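Local structure of cytokinin riboside 5'-monophosphate phosphoribohydrolase (Corynebacterium glutamicum, 5ZBL) at residues 13-18 with 111-116. The protein belongs to the cytokinin riboside 5'-monophosphate phosphoribohydrolase family, whose members have a Rossmann-like fold built on a central parallel beta sheet. Numbering follows the deposited sequence.
With PO4 (phosphate ion), chain G.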
ATOM      1  N   VAL A  13     -10.603  -9.205 -14.734  1.00 39.31           N
ATOM      2  CA  VAL A  13     -10.319  -8.204 -13.720  1.00 37.55           C
ATOM      3  C   VAL A  13      -9.665  -8.814 -12.512  1.00 36.46           C
ATOM      4  O   VAL A  13     -10.124  -9.862 -11.977  1.00 37.90           O
ATOM      5  CB  VAL A  13     -11.555  -7.418 -13.241  1.00 42.28           C
ATOM      6  CG1 VAL A  13     -12.072  -6.529 -14.369  1.00 44.73           C
ATOM      7  CG2 VAL A  13     -12.611  -8.352 -12.620  1.00 42.39           C
ATOM      8  N   THR A  14      -8.629  -8.117 -12.043  1.00 35.06           N
ATOM      9  CA  THR A  14      -7.909  -8.516 -10.842  1.00 35.60           C
ATOM     10  C   THR A  14      -8.596  -7.802  -9.718  1.00 34.69           C
ATOM     11  O   THR A  14      -8.754  -6.594  -9.770  1.00 36.40           O
ATOM     12  CB  THR A  14      -6.422  -8.141 -10.925  1.00 34.95           C
ATOM     13  OG1 THR A  14      -5.821  -8.907 -11.959  1.00 35.09           O
ATOM     14  CG2 THR A  14      -5.674  -8.456  -9.642  1.00 34.59           C
ATOM     15  N   VAL A  15      -9.035  -8.544  -8.729  1.00 31.05           N
ATOM     16  CA  VAL A  15      -9.804  -7.951  -7.650  1.00 33.45           C
ATOM     17  C   VAL A  15      -9.079  -7.976  -6.319  1.00 31.88           C
ATOM     18  O   VAL A  15      -8.595  -9.017  -5.903  1.00 33.39           O
ATOM     19  CB  VAL A  15     -11.184  -8.583  -7.520  1.00 33.42           C
ATOM     20  CG1 VAL A  15     -11.956  -7.937  -6.372  1.00 33.86           C
ATOM     21  CG2 VAL A  15     -11.948  -8.350  -8.819  1.00 37.50           C
ATOM     22  N   PHE A  16      -8.971  -6.820  -5.674  1.00 30.27           N
ATOM     23  CA  PHE A  16      -8.370  -6.759  -4.330  1.00 31.72           C
ATOM     24  C   PHE A  16      -9.515  -6.589  -3.339  1.00 30.41           C
ATOM     25  O   PHE A  16     -10.345  -5.661  -3.516  1.00 30.81           O
ATOM     26  CB  PHE A  16      -7.439  -5.547  -4.190  1.00 34.06           C
ATOM     27  CG  PHE A  16      -6.388  -5.426  -5.262  1.00 36.99           C
ATOM     28  CD1 PHE A  16      -5.659  -6.526  -5.690  1.00 39.91           C
ATOM     29  CD2 PHE A  16      -6.052  -4.176  -5.774  1.00 39.34           C
ATOM     30  CE1 PHE A  16      -4.671  -6.399  -6.662  1.00 38.86           C
ATOM     31  CE2 PHE A  16      -5.028  -4.043  -6.725  1.00 40.55           C
ATOM     32  CZ  PHE A  16      -4.353  -5.150  -7.178  1.00 35.94           C
ATOM     33  N   THR A  17      -9.558  -7.420  -2.303  1.00 25.69           N
ATOM     34  CA  THR A  17     -10.591  -7.272  -1.299  1.00 29.37           C
ATOM     35  C   THR A  17     -10.264  -7.956   0.028  1.00 28.84           C
ATOM     36  O   THR A  17      -9.358  -8.741   0.137  1.00 26.44           O
ATOM     37  CB  THR A  17     -11.920  -7.793  -1.857  1.00 32.65           C
ATOM     38  OG1 THR A  17     -13.010  -7.435  -0.997  1.00 34.08           O
ATOM     39  CG2 THR A  17     -11.876  -9.308  -2.085  1.00 33.89           C
ATOM     40  N   GLY A  18     -10.995  -7.605   1.064  1.00 31.26           N
ATOM     41  CA  GLY A  18     -10.705  -8.139   2.407  1.00 33.78           C
ATOM     42  C   GLY A  18     -10.768  -9.641   2.640  1.00 33.40           C
ATOM     43  O   GLY A  18     -11.545 -10.371   1.999  1.00 34.05           O
ATOM     44  N   ILE A 111      -9.824  -3.836  -9.684  1.00 31.27           N
ATOM     45  CA  ILE A 111     -10.898  -3.343  -8.842  1.00 29.03           C
ATOM     46  C   ILE A 111     -10.483  -3.545  -7.376  1.00 32.39           C
ATOM     47  O   ILE A 111     -10.028  -4.616  -6.974  1.00 29.84           O
ATOM     48  CB  ILE A 111     -12.182  -4.110  -9.083  1.00 29.90           C
ATOM     49  CG1 ILE A 111     -12.646  -3.939 -10.541  1.00 32.61           C
ATOM     50  CG2 ILE A 111     -13.334  -3.609  -8.213  1.00 29.34           C
ATOM     51  CD1 ILE A 111     -13.798  -4.888 -10.885  1.00 32.18           C
ATOM     52  N   ALA A 112     -10.645  -2.490  -6.581  1.00 32.26           N
ATOM     53  CA  ALA A 112     -10.425  -2.581  -5.167  1.00 35.75           C
ATOM     54  C   ALA A 112     -11.812  -2.438  -4.519  1.00 36.01           C
ATOM     55  O   ALA A 112     -12.513  -1.425  -4.732  1.00 34.55           O
ATOM     56  CB  ALA A 112      -9.432  -1.527  -4.685  1.00 31.36           C
ATOM     57  N   MET A 113     -12.197  -3.501  -3.813  1.00 33.13           N
ATOM     58  CA  MET A 113     -13.416  -3.547  -3.048  1.00 36.79           C
ATOM     59  C   MET A 113     -13.034  -3.250  -1.601  1.00 36.84           C
ATOM     60  O   MET A 113     -11.866  -3.242  -1.251  1.00 32.50           O
ATOM     61  CB  MET A 113     -14.041  -4.938  -3.145  1.00 40.19           C
ATOM     62  CG  MET A 113     -14.293  -5.455  -4.567  1.00 45.92           C
ATOM     63  SD  MET A 113     -15.594  -6.728  -4.667  1.00 45.37           S
ATOM     64  CE  MET A 113     -15.156  -7.830  -3.335  1.00 49.49           C
ATOM     65  N   PRO A 114     -14.030  -3.059  -0.734  1.00 38.13           N
ATOM     66  CA  PRO A 114     -13.692  -2.912   0.666  1.00 36.83           C
ATOM     67  C   PRO A 114     -12.759  -4.005   1.173  1.00 36.84           C
ATOM     68  O   PRO A 114     -12.820  -5.156   0.730  1.00 36.50           O
ATOM     69  CB  PRO A 114     -15.043  -3.032   1.355  1.00 36.41           C
ATOM     70  CG  PRO A 114     -15.976  -2.427   0.345  1.00 37.24           C
ATOM     71  CD  PRO A 114     -15.479  -2.931  -0.966  1.00 35.70           C
ATOM     72  N   GLY A 115     -11.899  -3.620   2.100  1.00 36.18           N
ATOM     73  CA  GLY A 115     -10.948  -4.532   2.697  1.00 37.24           C
ATOM     74  C   GLY A 115     -10.067  -3.762   3.626  1.00 35.73           C
ATOM     75  O   GLY A 115     -10.272  -2.576   3.849  1.00 36.92           O
ATOM     76  N   GLY A 116      -9.083  -4.471   4.152  1.00 41.73           N
ATOM     77  CA  GLY A 116      -8.131  -3.962   5.102  1.00 36.24           C
ATOM     78  C   GLY A 116      -6.830  -3.500   4.483  1.00 37.71           C
ATOM     79  O   GLY A 116      -6.789  -3.037   3.329  1.00 31.82           O
TER
HETATM   80  P   PO4 G 303      -6.767  -7.560   3.914  1.00 36.81           P
HETATM   81  O1  PO4 G 303      -7.902  -8.099   4.735  1.00 34.95           O
HETATM   82  O2  PO4 G 303      -6.065  -8.721   3.239  1.00 38.72           O
HETATM   83  O3  PO4 G 303      -7.306  -6.651   2.837  1.00 36.73           O
HETATM   84  O4  PO4 G 303      -5.841  -6.846   4.837  1.00 41.25           O
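F16 and I111 meet where strands 12-16 and 110-112 run side by side in the middle of the parallel sheet of this Rossmann-like alpha/beta fold. The backbone ladder has three nearly straight rungs: I111 N gives to T14 O, F16 N to I111 O (2.8 Å) and M113 N to F16 O (2.9 Å). Past the strand ends the pairing changes character, because P114 O accepts two bonds, one from T17 OG1 at 2.9 Å, nearly in line with the C=O bond, and one from G18 N, which lies in the carbonyl plane on a lone pair. T17 can reach it because its hydroxyl stands anti to the backbone N (chi1 -169°); P114, lacking an N-H, still offers its carbonyl.

Apolar contacts are made on both faces of the sheet. V13, V15, I111 and M113 share one, where V13 CG2 lies 4.1 Å from I111 CD1 and V15 CG1 touches M113 CG at 3.9 Å. M113, bent at chi3 (-47°), folds its methyl back over T17, with CE 3.2 Å from OG1 and also touching CB, a reach suited to a flexible unbranched chain. On the other face the edge of the F16 ring meets CB of A112, whose small methyl packs against L123 of helix 117-130, the helix that also contacts the F16 ring.

At the loop ends G18 and G115 bring their CA atoms to 3.6 Å, a closeness that side chains would obstruct. G116 is the N-cap of helix 117-130, and its N makes a weak bond of 3.1 Å to O3 of the phosphate ion.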